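Local coordinates for protein glucokinase (Leishmania braziliensis MHOM/BR/75/M2904, PDB 6EDI) that probably phosphorylates D-glucose with ATP as phosphate donor, as a dimeric glucokinase of the actin-like ATPase (ASKHA) superfamily, seen here in an open conformation, at residues V16-I21 with S396-L401; L233-L238 with M339-L344; E306-A311 with V354-Y359. All blocks are in the same frame, centred on the assembly; numbering follows the deposited sequence.

Contact 1: residues V16-I21 with S396-L401; sequences VQTKEI and SVNINL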
ATOM      1  N   VAL A  16      11.648  14.463 -22.831  1.00 31.07           N
ATOM      2  CA  VAL A  16      11.430  13.084 -23.252  1.00 32.35           C
ATOM      3  C   VAL A  16      11.313  13.006 -24.776  1.00 35.60           C
ATOM      4  O   VAL A  16      10.389  13.570 -25.354  1.00 38.88           O
ATOM      5  CB  VAL A  16      10.146  12.510 -22.638  1.00 35.36           C
ATOM      6  CG1 VAL A  16       9.978  11.058 -23.049  1.00 39.02           C
ATOM      7  CG2 VAL A  16      10.178  12.630 -21.112  1.00 35.98           C
ATOM      8  N   GLN A  17      12.240  12.319 -25.431  1.00 35.70           N
ATOM      9  CA  GLN A  17      12.110  12.150 -26.882  1.00 37.24           C
ATOM     10  C   GLN A  17      11.704  10.737 -27.204  1.00 35.37           C
ATOM     11  O   GLN A  17      12.341   9.773 -26.777  1.00 35.69           O
ATOM     12  CB  GLN A  17      13.394  12.504 -27.618  1.00 37.07           C
ATOM     13  CG  GLN A  17      13.904  13.901 -27.325  1.00 44.89           C
ATOM     14  CD  GLN A  17      15.322  14.100 -27.817  1.00 49.36           C
ATOM     15  OE1 GLN A  17      16.239  14.333 -27.021  1.00 53.05           O
ATOM     16  NE2 GLN A  17      15.517  13.990 -29.133  1.00 44.79           N
ATOM     17  N   THR A  18      10.629  10.618 -27.967  1.00 39.33           N
ATOM     18  CA  THR A  18      10.083   9.320 -28.302  1.00 38.48           C
ATOM     19  C   THR A  18       9.908   9.204 -29.817  1.00 42.69           C
ATOM     20  O   THR A  18       9.247  10.037 -30.441  1.00 46.88           O
ATOM     21  CB  THR A  18       8.744   9.125 -27.596  1.00 44.29           C
ATOM     22  OG1 THR A  18       8.971   9.004 -26.186  1.00 43.47           O
ATOM     23  CG2 THR A  18       8.065   7.887 -28.087  1.00 41.96           C
ATOM     24  N   LYS A  19      10.521   8.182 -30.407  1.00 39.69           N
ATOM     25  CA  LYS A  19      10.386   7.933 -31.835  1.00 42.20           C
ATOM     26  C   LYS A  19       9.787   6.551 -32.071  1.00 39.89           C
ATOM     27  O   LYS A  19      10.307   5.542 -31.595  1.00 31.13           O
ATOM     28  CB  LYS A  19      11.744   8.014 -32.528  1.00 42.09           C
ATOM     29  CG  LYS A  19      11.905   9.124 -33.557  1.00 52.87           C
ATOM     30  CD  LYS A  19      12.427  10.425 -32.943  1.00 56.26           C
ATOM     31  CE  LYS A  19      12.676  11.487 -34.024  1.00 53.11           C
ATOM     32  NZ  LYS A  19      13.318  12.714 -33.469  1.00 51.45           N
ATOM     33  N   GLU A  20       8.695   6.498 -32.818  1.00 35.34           N
ATOM     34  CA  GLU A  20       8.173   5.214 -33.255  1.00 32.92           C
ATOM     35  C   GLU A  20       8.818   4.923 -34.602  1.00 36.77           C
ATOM     36  O   GLU A  20       8.885   5.805 -35.448  1.00 35.66           O
ATOM     37  CB  GLU A  20       6.656   5.277 -33.389  1.00 34.90           C
ATOM     38  CG  GLU A  20       6.046   4.012 -33.961  1.00 33.57           C
ATOM     39  CD  GLU A  20       4.556   4.132 -34.163  1.00 42.71           C
ATOM     40  OE1 GLU A  20       3.911   4.909 -33.425  1.00 42.85           O
ATOM     41  OE2 GLU A  20       4.044   3.445 -35.067  1.00 39.46           O
ATOM     42  N   ILE A  21       9.319   3.704 -34.784  1.00 34.24           N
ATOM     43  CA  ILE A  21       9.982   3.321 -36.024  1.00 33.26           C
ATOM     44  C   ILE A  21       9.463   1.988 -36.533  1.00 35.71           C
ATOM     45  O   ILE A  21       8.965   1.161 -35.763  1.00 35.35           O
ATOM     46  CB  ILE A  21      11.508   3.186 -35.843  1.00 36.59           C
ATOM     47  CG1 ILE A  21      11.819   2.213 -34.705  1.00 34.67           C
ATOM     48  CG2 ILE A  21      12.150   4.544 -35.585  1.00 36.53           C
ATOM     49  CD1 ILE A  21      13.229   1.695 -34.737  1.00 38.00           C
ATOM     50  N   SER A 396       1.111  15.547 -22.124  1.00 31.81           N
ATOM     51  CA  SER A 396       1.003  14.140 -22.490  1.00 29.81           C
ATOM     52  C   SER A 396       2.385  13.544 -22.720  1.00 32.81           C
ATOM     53  O   SER A 396       3.324  14.250 -23.089  1.00 29.07           O
ATOM     54  CB  SER A 396       0.141  13.977 -23.741  1.00 34.38           C
ATOM     55  OG  SER A 396      -1.200  14.316 -23.453  1.00 36.31           O
ATOM     56  N   VAL A 397       2.509  12.243 -22.490  1.00 32.76           N
ATOM     57  CA  VAL A 397       3.798  11.568 -22.607  1.00 28.16           C
ATOM     58  C   VAL A 397       3.558  10.080 -22.528  1.00 29.15           C
ATOM     59  O   VAL A 397       2.536   9.650 -22.002  1.00 27.81           O
ATOM     60  CB  VAL A 397       4.789  12.032 -21.508  1.00 31.58           C
ATOM     61  CG1 VAL A 397       4.404  11.476 -20.140  1.00 31.93           C
ATOM     62  CG2 VAL A 397       6.214  11.633 -21.871  1.00 34.83           C
ATOM     63  N   ASN A 398       4.468   9.284 -23.081  1.00 24.60           N
ATOM     64  CA  ASN A 398       4.304   7.847 -23.021  1.00 28.79           C
ATOM     65  C   ASN A 398       4.785   7.354 -21.668  1.00 29.01           C
ATOM     66  O   ASN A 398       5.866   6.767 -21.555  1.00 26.08           O
ATOM     67  CB  ASN A 398       5.054   7.184 -24.174  1.00 34.55           C
ATOM     68  CG  ASN A 398       4.480   7.568 -25.522  1.00 39.04           C
ATOM     69  OD1 ASN A 398       3.452   7.040 -25.933  1.00 43.83           O
ATOM     70  ND2 ASN A 398       5.126   8.507 -26.208  1.00 42.86           N
ATOM     71  N   ILE A 399       3.977   7.641 -20.648  1.00 27.19           N
ATOM     72  CA  ILE A 399       4.348   7.440 -19.253  1.00 28.46           C
ATOM     73  C   ILE A 399       4.600   5.966 -18.961  1.00 26.56           C
ATOM     74  O   ILE A 399       5.499   5.631 -18.196  1.00 26.25           O
ATOM     75  CB  ILE A 399       3.289   8.029 -18.271  1.00 28.99           C
ATOM     76  CG1 ILE A 399       3.914   8.249 -16.895  1.00 26.00           C
ATOM     77  CG2 ILE A 399       2.077   7.143 -18.144  1.00 29.11           C
ATOM     78  CD1 ILE A 399       4.920   9.332 -16.917  1.00 28.71           C
ATOM     79  N   ASN A 400       3.849   5.084 -19.615  1.00 23.51           N
ATOM     80  CA  ASN A 400       4.001   3.667 -19.338  1.00 25.37           C
ATOM     81  C   ASN A 400       5.304   3.107 -19.910  1.00 27.60           C
ATOM     82  O   ASN A 400       5.956   2.297 -19.279  1.00 28.53           O
ATOM     83  CB  ASN A 400       2.789   2.874 -19.825  1.00 28.51           C
ATOM     84  CG  ASN A 400       1.548   3.144 -18.999  1.00 32.78           C
ATOM     85  OD1 ASN A 400       1.583   3.901 -18.023  1.00 32.92           O
ATOM     86  ND2 ASN A 400       0.436   2.530 -19.392  1.00 37.97           N
ATOM     87  N   LEU A 401       5.675   3.527 -21.110  1.00 26.14           N
ATOM     88  CA  LEU A 401       6.980   3.144 -21.638  1.00 27.88           C
ATOM     89  C   LEU A 401       8.116   3.623 -20.714  1.00 27.60           C
ATOM     90  O   LEU A 401       9.010   2.843 -20.350  1.00 26.43           O
ATOM     91  CB  LEU A 401       7.159   3.652 -23.071  1.00 28.94           C
ATOM     92  CG  LEU A 401       6.230   2.954 -24.064  1.00 31.37           C
ATOM     93  CD1 LEU A 401       6.497   3.383 -25.505  1.00 33.76           C
ATOM     94  CD2 LEU A 401       6.364   1.446 -23.953  1.00 31.23           C
TER
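Val16 and Val397 meet through their methyl groups, and two residues on, Thr18 meets the side chain of Asn398. In Val16 the CB atom already lies 4.1 Å from Val397 CG2. From there the side chain forks: Val16 CG1, anti to the backbone N (chi1 -178°), approaches the same methyl, Val397 CG2, to 4.0 Å, while Val16 CG2 stays 4.2 Å from it. One methyl of Val397 thus serves all three atoms, and the two valines cross at about a right angle. Thr18 offers its methyl rather than a polar bond: CG2 rests 3.5 Å from Asn398 ND2. Thr18 OG1 stays 3.9 Å from Asn398 ND2, and the two are not hydrogen-bonded. Asn398 sits at the N-cap position of helix 399-409 without capping it; its OD1 instead receives a weak hydrogen bond from Arg53. Asn398 also centres an inverse gamma turn. Leu402, in the first turn of the helix, touches both valines. The contact is light surface packing of edge strand 16-20 of a six-stranded mixed sheet against the start of the C-terminal helix, a sheet-and-helix layering in keeping with the actin-like ATPase fold.

Contact 2: residues L233-L238 with M339-L344; sequences LECGSL and MQFLPL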
ATOM      1  N   LEU A 233      -2.247  -0.999  -7.241  1.00 24.09           N
ATOM      2  CA  LEU A 233      -3.359  -0.898  -6.285  1.00 25.59           C
ATOM      3  C   LEU A 233      -4.737  -0.954  -6.954  1.00 25.27           C
ATOM      4  O   LEU A 233      -4.855  -0.803  -8.169  1.00 23.68           O
ATOM      5  CB  LEU A 233      -3.247   0.403  -5.494  1.00 24.01           C
ATOM      6  CG  LEU A 233      -2.032   0.615  -4.594  1.00 26.14           C
ATOM      7  CD1 LEU A 233      -2.042   2.017  -4.027  1.00 24.82           C
ATOM      8  CD2 LEU A 233      -2.027  -0.408  -3.466  1.00 22.23           C
ATOM      9  N   GLU A 234      -5.778  -1.139  -6.146  1.00 25.19           N
ATOM     10  CA  GLU A 234      -7.163  -1.034  -6.628  1.00 24.18           C
ATOM     11  C   GLU A 234      -7.988  -0.050  -5.787  1.00 24.34           C
ATOM     12  O   GLU A 234      -9.111  -0.355  -5.375  1.00 26.23           O
ATOM     13  CB  GLU A 234      -7.861  -2.410  -6.650  1.00 24.33           C
ATOM     14  CG  GLU A 234      -7.127  -3.506  -7.422  1.00 20.28           C
ATOM     15  CD  GLU A 234      -7.007  -3.209  -8.916  1.00 29.18           C
ATOM     16  OE1 GLU A 234      -7.767  -2.367  -9.451  1.00 28.01           O
ATOM     17  OE2 GLU A 234      -6.148  -3.830  -9.564  1.00 27.83           O
ATOM     18  N   CYS A 235      -7.441   1.136  -5.560  1.00 22.24           N
ATOM     19  CA  CYS A 235      -8.086   2.142  -4.728  1.00 22.74           C
ATOM     20  C   CYS A 235      -9.363   2.708  -5.351  1.00 22.90           C
ATOM     21  O   CYS A 235     -10.274   3.134  -4.632  1.00 25.03           O
ATOM     22  CB  CYS A 235      -7.099   3.276  -4.390  1.00 24.20           C
ATOM     23  SG  CYS A 235      -5.694   2.765  -3.337  1.00 24.02           S
ATOM     24  N   GLY A 236      -9.451   2.693  -6.679  1.00 23.37           N
ATOM     25  CA  GLY A 236     -10.683   3.095  -7.348  1.00 23.95           C
ATOM     26  C   GLY A 236     -11.835   2.184  -6.966  1.00 27.81           C
ATOM     27  O   GLY A 236     -13.007   2.569  -7.095  1.00 23.97           O
ATOM     28  N   SER A 237     -11.501   0.986  -6.480  1.00 24.92           N
ATOM     29  CA  SER A 237     -12.508  -0.035  -6.157  1.00 26.86           C
ATOM     30  C   SER A 237     -12.849  -0.066  -4.673  1.00 25.67           C
ATOM     31  O   SER A 237     -13.594  -0.940  -4.202  1.00 24.51           O
ATOM     32  CB  SER A 237     -12.056  -1.417  -6.628  1.00 25.56           C
ATOM     33  OG  SER A 237     -11.927  -1.454  -8.033  1.00 25.09           O
ATOM     34  N   LEU A 238     -12.312   0.904  -3.942  1.00 25.23           N
ATOM     35  CA  LEU A 238     -12.716   1.127  -2.563  1.00 26.35           C
ATOM     36  C   LEU A 238     -14.136   1.717  -2.560  1.00 26.14           C
ATOM     37  O   LEU A 238     -14.464   2.575  -3.391  1.00 27.52           O
ATOM     38  CB  LEU A 238     -11.695   2.043  -1.875  1.00 26.43           C
ATOM     39  CG  LEU A 238     -11.965   2.951  -0.681  1.00 31.25           C
ATOM     40  CD1 LEU A 238     -12.132   2.186   0.615  1.00 30.06           C
ATOM     41  CD2 LEU A 238     -10.800   3.957  -0.561  1.00 26.77           C
ATOM     42  N   MET A 339      -4.919   9.761   3.611  1.00 21.12           N
ATOM     43  CA  MET A 339      -4.881   9.297   4.993  1.00 20.66           C
ATOM     44  C   MET A 339      -4.223   7.911   5.134  1.00 22.10           C
ATOM     45  O   MET A 339      -3.394   7.717   6.006  1.00 25.01           O
ATOM     46  CB  MET A 339      -6.287   9.303   5.612  1.00 23.88           C
ATOM     47  CG  MET A 339      -6.288   8.911   7.097  1.00 26.19           C
ATOM     48  SD  MET A 339      -5.417  10.092   8.132  1.00 24.77           S
ATOM     49  CE  MET A 339      -4.156   9.044   8.840  1.00 26.83           C
ATOM     50  N   GLN A 340      -4.570   6.940   4.293  1.00 22.20           N
ATOM     51  CA  GLN A 340      -4.031   5.595   4.538  1.00 21.62           C
ATOM     52  C   GLN A 340      -2.532   5.508   4.347  1.00 22.95           C
ATOM     53  O   GLN A 340      -1.848   4.808   5.086  1.00 24.17           O
ATOM     54  CB  GLN A 340      -4.667   4.562   3.620  1.00 21.23           C
ATOM     55  CG  GLN A 340      -6.135   4.335   3.842  1.00 31.30           C
ATOM     56  CD  GLN A 340      -6.675   3.431   2.777  1.00 30.34           C
ATOM     57  OE1 GLN A 340      -7.157   3.895   1.735  1.00 34.76           O
ATOM     58  NE2 GLN A 340      -6.547   2.125   2.996  1.00 27.03           N
ATOM     59  N   PHE A 341      -2.030   6.199   3.336  1.00 19.79           N
ATOM     60  CA  PHE A 341      -0.625   6.097   2.977  1.00 20.44           C
ATOM     61  C   PHE A 341       0.279   7.236   3.478  1.00 21.27           C
ATOM     62  O   PHE A 341       1.529   7.146   3.374  1.00 19.08           O
ATOM     63  CB  PHE A 341      -0.533   6.019   1.447  1.00 20.77           C
ATOM     64  CG  PHE A 341      -1.230   4.831   0.858  1.00 20.34           C
ATOM     65  CD1 PHE A 341      -0.849   3.545   1.222  1.00 20.37           C
ATOM     66  CD2 PHE A 341      -2.243   4.996  -0.095  1.00 20.84           C
ATOM     67  CE1 PHE A 341      -1.456   2.426   0.664  1.00 20.61           C
ATOM     68  CE2 PHE A 341      -2.878   3.883  -0.664  1.00 22.92           C
ATOM     69  CZ  PHE A 341      -2.494   2.592  -0.279  1.00 25.28           C
ATOM     70  N   LEU A 342      -0.340   8.306   3.989  1.00 21.54           N
ATOM     71  CA  LEU A 342       0.380   9.543   4.394  1.00 23.61           C
ATOM     72  C   LEU A 342       1.524   9.921   3.433  1.00 19.84           C
ATOM     73  O   LEU A 342       2.692  10.009   3.824  1.00 20.42           O
ATOM     74  CB  LEU A 342       0.848   9.474   5.861  1.00 21.92           C
ATOM     75  CG  LEU A 342      -0.250   9.355   6.912  1.00 23.09           C
ATOM     76  CD1 LEU A 342       0.338   9.144   8.321  1.00 31.14           C
ATOM     77  CD2 LEU A 342      -1.157  10.587   6.903  1.00 25.86           C
ATOM     78  N   PRO A 343       1.183  10.161   2.152  1.00 23.19           N
ATOM     79  CA  PRO A 343       2.196  10.369   1.122  1.00 18.52           C
ATOM     80  C   PRO A 343       2.794  11.767   1.183  1.00 20.69           C
ATOM     81  O   PRO A 343       2.129  12.705   1.612  1.00 23.37           O
ATOM     82  CB  PRO A 343       1.402  10.180  -0.194  1.00 22.31           C
ATOM     83  CG  PRO A 343      -0.004  10.601   0.154  1.00 23.82           C
ATOM     84  CD  PRO A 343      -0.184  10.140   1.597  1.00 21.08           C
ATOM     85  N   LEU A 344       4.045  11.895   0.750  1.00 19.60           N
ATOM     86  CA  LEU A 344       4.666  13.206   0.554  1.00 21.59           C
ATOM     87  C   LEU A 344       3.934  13.943  -0.563  1.00 23.89           C
ATOM     88  O   LEU A 344       3.662  15.147  -0.480  1.00 23.31           O
ATOM     89  CB  LEU A 344       6.148  13.031   0.170  1.00 22.27           C
ATOM     90  CG  LEU A 344       7.021  14.275   0.002  1.00 20.53           C
ATOM     91  CD1 LEU A 344       6.874  15.209   1.208  1.00 26.75           C
ATOM     92  CD2 LEU A 344       8.497  13.909  -0.264  1.00 24.92           C
TER
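This is a buried, mostly apolar contact at the subunit interface, between the loop that follows strand 227-233 and the C-terminal end of helix 317-341. Its centre is the ring of Phe341, which meets two side chains of residues 233-238; with CG beside the backbone N (chi1 -61°) the ring is directed to them. Leu233 comes from the opposite direction, and its CD1 methyl approaches the ring obliquely, 3.8 Å from Phe341 CZ. Cys235 meets the ring at its edge: SG lies 4.0 Å from Phe341 CE2, 5.4 Å from the ring centroid and 89° off the ring normal, a sulfur-aromatic contact nearly in the ring plane. The loop turns through a short 3-10 segment, 235-237, which brings Leu238 to Gln340, where Leu238 CD2 is 4.3 Å from Gln340 OE1. Met206 of strand 205-210 packs on Leu233, Cys235 and Phe341 alike. Gln340 OE1 accepts a hydrogen bond from NE2 of Gln340 of the second subunit, which also packs on Cys235. Within the chain the loop and helix end meet by van der Waals and sulfur-aromatic contact, while Cys235 SG has its hydrogen bond elsewhere and the amide of Gln340 is engaged across the dimer.

Contact 3: residues E306-A311 with V354-Y359; sequences EVAKLA and VANSFY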
ATOM      1  N   GLU A 306     -18.513  14.960 -24.315  1.00 39.79           N
ATOM      2  CA  GLU A 306     -19.425  16.074 -24.572  1.00 44.88           C
ATOM      3  C   GLU A 306     -19.614  16.950 -23.345  1.00 43.07           C
ATOM      4  O   GLU A 306     -19.537  18.182 -23.428  1.00 39.76           O
ATOM      5  CB  GLU A 306     -20.801  15.564 -24.996  1.00 46.00           C
ATOM      6  CG  GLU A 306     -20.848  14.649 -26.201  1.00 47.75           C
ATOM      7  CD  GLU A 306     -22.235  14.052 -26.390  1.00 53.46           C
ATOM      8  OE1 GLU A 306     -23.215  14.833 -26.425  1.00 54.19           O
ATOM      9  OE2 GLU A 306     -22.351  12.807 -26.483  1.00 53.38           O
ATOM     10  N   VAL A 307     -19.895  16.310 -22.211  1.00 41.73           N
ATOM     11  CA  VAL A 307     -20.103  17.030 -20.967  1.00 35.34           C
ATOM     12  C   VAL A 307     -18.887  17.900 -20.677  1.00 35.89           C
ATOM     13  O   VAL A 307     -19.010  19.091 -20.411  1.00 38.10           O
ATOM     14  CB  VAL A 307     -20.393  16.056 -19.788  1.00 41.45           C
ATOM     15  CG1 VAL A 307     -20.443  16.809 -18.468  1.00 33.98           C
ATOM     16  CG2 VAL A 307     -21.696  15.296 -20.027  1.00 38.01           C
ATOM     17  N   ALA A 308     -17.706  17.300 -20.772  1.00 41.08           N
ATOM     18  CA  ALA A 308     -16.457  18.015 -20.523  1.00 40.56           C
ATOM     19  C   ALA A 308     -16.257  19.190 -21.484  1.00 38.90           C
ATOM     20  O   ALA A 308     -15.841  20.273 -21.068  1.00 39.35           O
ATOM     21  CB  ALA A 308     -15.263  17.056 -20.578  1.00 38.10           C
ATOM     22  N   LYS A 309     -16.544  18.978 -22.766  1.00 41.98           N
ATOM     23  CA  LYS A 309     -16.457  20.068 -23.736  1.00 39.52           C
ATOM     24  C   LYS A 309     -17.427  21.198 -23.373  1.00 41.74           C
ATOM     25  O   LYS A 309     -17.057  22.377 -23.389  1.00 38.67           O
ATOM     26  CB  LYS A 309     -16.710  19.565 -25.157  1.00 40.97           C
ATOM     27  CG  LYS A 309     -16.740  20.685 -26.189  1.00 46.90           C
ATOM     28  CD  LYS A 309     -17.064  20.174 -27.575  1.00 40.78           C
ATOM     29  CE  LYS A 309     -15.798  19.861 -28.370  1.00 46.05           C
ATOM     30  NZ  LYS A 309     -15.776  20.585 -29.686  1.00 43.26           N
ATOM     31  N   LEU A 310     -18.659  20.821 -23.035  1.00 36.94           N
ATOM     32  CA  LEU A 310     -19.694  21.771 -22.628  1.00 39.60           C
ATOM     33  C   LEU A 310     -19.285  22.552 -21.383  1.00 41.50           C
ATOM     34  O   LEU A 310     -19.635  23.725 -21.225  1.00 43.52           O
ATOM     35  CB  LEU A 310     -21.026  21.039 -22.390  1.00 41.40           C
ATOM     36  CG  LEU A 310     -21.996  20.759 -23.551  1.00 45.21           C
ATOM     37  CD1 LEU A 310     -21.273  20.371 -24.826  1.00 50.47           C
ATOM     38  CD2 LEU A 310     -22.981  19.665 -23.187  1.00 42.03           C
ATOM     39  N   ALA A 311     -18.534  21.895 -20.501  1.00 39.32           N
ATOM     40  CA  ALA A 311     -18.074  22.525 -19.267  1.00 37.84           C
ATOM     41  C   ALA A 311     -16.946  23.513 -19.549  1.00 40.06           C
ATOM     42  O   ALA A 311     -16.878  24.596 -18.950  1.00 38.62           O
ATOM     43  CB  ALA A 311     -17.609  21.470 -18.292  1.00 41.20           C
ATOM     44  N   VAL A 354      -5.129  15.649 -18.109  1.00 23.78           N
ATOM     45  CA  VAL A 354      -4.472  16.608 -19.002  1.00 30.93           C
ATOM     46  C   VAL A 354      -5.527  17.377 -19.805  1.00 28.43           C
ATOM     47  O   VAL A 354      -5.504  18.611 -19.873  1.00 29.44           O
ATOM     48  CB  VAL A 354      -3.488  15.916 -19.964  1.00 27.41           C
ATOM     49  CG1 VAL A 354      -3.093  16.866 -21.092  1.00 29.94           C
ATOM     50  CG2 VAL A 354      -2.237  15.430 -19.206  1.00 29.22           C
ATOM     51  N   ALA A 355      -6.464  16.638 -20.375  1.00 28.51           N
ATOM     52  CA  ALA A 355      -7.509  17.229 -21.233  1.00 29.96           C
ATOM     53  C   ALA A 355      -8.397  18.237 -20.503  1.00 35.75           C
ATOM     54  O   ALA A 355      -8.878  19.202 -21.105  1.00 30.56           O
ATOM     55  CB  ALA A 355      -8.365  16.141 -21.840  1.00 31.79           C
ATOM     56  N   ASN A 356      -8.617  18.003 -19.209  1.00 30.92           N
ATOM     57  CA  ASN A 356      -9.469  18.861 -18.401  1.00 33.12           C
ATOM     58  C   ASN A 356      -8.675  19.904 -17.617  1.00 32.10           C
ATOM     59  O   ASN A 356      -9.107  20.371 -16.560  1.00 32.78           O
ATOM     60  CB  ASN A 356     -10.302  18.024 -17.433  1.00 31.14           C
ATOM     61  CG  ASN A 356     -11.308  17.122 -18.129  1.00 35.32           C
ATOM     62  OD1 ASN A 356     -11.552  17.228 -19.330  1.00 40.90           O
ATOM     63  ND2 ASN A 356     -11.918  16.234 -17.354  1.00 37.47           N
ATOM     64  N   SER A 357      -7.508  20.263 -18.136  1.00 32.29           N
ATOM     65  CA  SER A 357      -6.685  21.284 -17.506  1.00 34.44           C
ATOM     66  C   SER A 357      -7.469  22.566 -17.209  1.00 37.62           C
ATOM     67  O   SER A 357      -7.269  23.188 -16.160  1.00 36.91           O
ATOM     68  CB  SER A 357      -5.474  21.595 -18.373  1.00 35.56           C
ATOM     69  OG  SER A 357      -4.596  22.450 -17.673  1.00 40.79           O
ATOM     70  N   PHE A 358      -8.363  22.933 -18.128  1.00 36.59           N
ATOM     71  CA  PHE A 358      -9.247  24.089 -17.966  1.00 37.05           C
ATOM     72  C   PHE A 358      -9.898  24.147 -16.579  1.00 36.74           C
ATOM     73  O   PHE A 358      -9.968  25.215 -15.962  1.00 37.94           O
ATOM     74  CB  PHE A 358     -10.319  24.117 -19.074  1.00 34.73           C
ATOM     75  CG  PHE A 358     -11.473  23.167 -18.842  1.00 33.67           C
ATOM     76  CD1 PHE A 358     -11.402  21.848 -19.273  1.00 34.31           C
ATOM     77  CD2 PHE A 358     -12.618  23.593 -18.183  1.00 38.49           C
ATOM     78  CE1 PHE A 358     -12.454  20.973 -19.052  1.00 40.95           C
ATOM     79  CE2 PHE A 358     -13.676  22.722 -17.953  1.00 39.95           C
ATOM     80  CZ  PHE A 358     -13.596  21.416 -18.392  1.00 37.81           C
ATOM     81  N   TYR A 359     -10.361  23.007 -16.079  1.00 35.56           N
ATOM     82  CA  TYR A 359     -11.002  22.985 -14.769  1.00 37.70           C
ATOM     83  C   TYR A 359     -10.019  23.397 -13.671  1.00 37.29           C
ATOM     84  O   TYR A 359     -10.347  24.203 -12.797  1.00 38.38           O
ATOM     85  CB  TYR A 359     -11.635  21.613 -14.476  1.00 36.39           C
ATOM     86  CG  TYR A 359     -12.276  21.541 -13.101  1.00 35.66           C
ATOM     87  CD1 TYR A 359     -13.559  22.041 -12.884  1.00 39.74           C
ATOM     88  CD2 TYR A 359     -11.601  20.992 -12.021  1.00 33.59           C
ATOM     89  CE1 TYR A 359     -14.152  21.998 -11.622  1.00 37.08           C
ATOM     90  CE2 TYR A 359     -12.190  20.943 -10.747  1.00 34.44           C
ATOM     91  CZ  TYR A 359     -13.467  21.451 -10.562  1.00 37.79           C
ATOM     92  OH  TYR A 359     -14.065  21.414  -9.308  1.00 35.76           O
TER
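Phe358 reaches the helix of residues 306-311 with the CE2-CZ end of its ring, touching backbone as well as side chain. Its CZ lies 3.7 Å from Ala308 O and 4.0 Å from Ala311 CB, while CE2 comes within 3.7 Å of Ala311 C; both backbone atoms meet the ring obliquely. The torsion chi1 of 79° places CG between the backbone N and the carbonyl carbon, and from there the ring extends to the turn carrying the two alanines. Small methyls on this side let the aromatic ring come close to the main chain. Beside it, Ala308 CB packs 3.9 Å from Asn356 OD1, a van der Waals approach to the amide oxygen. The other end of that amide is fixed from outside: Asn356 ND2 is hydrogen-bonded to Tyr327 OH on helix 317-341. Asn356 itself is where helix 351-355 loses helical geometry, and Asn356 O accepts a bond from Tyr359 N, 3.0 Å away, in the turn that brings Phe358 round. Tyr359 continues outward, its CB 4.2 Å above one face of the Phe358 ring, toward the rim, and its hydroxyl bonded to Asp324. Val323 of the same long helix touches both Ala311 and Tyr359. Asn356, between helix 351-355 and the weakly bonded turn after it, and Phe358 of that turn thus meet helix 304-313 in a small helical cluster flanking the six-stranded sheet that contains strand 345-348.

Contact 1 ties residues close to the two chain ends, so contacts 2 and 3 both fall within the long loop it closes; the segments of these two alternate along the sequence. Centres lie 24 to 27 Å apart, and contacts 1 and 2 sit on opposite sides of the chain's centre. The one touch is between contacts 1 and 3, where Ser396 OG packs 4.0 Å from Val354 CG1. Contact 1 belongs to the sheet with strand 16-20, contact 2 to the other six-stranded sheet. Helix 317-341 ends in contact 2 and its first turns flank contact 3, so one long helix runs from the peripheral helices to the dimer interface.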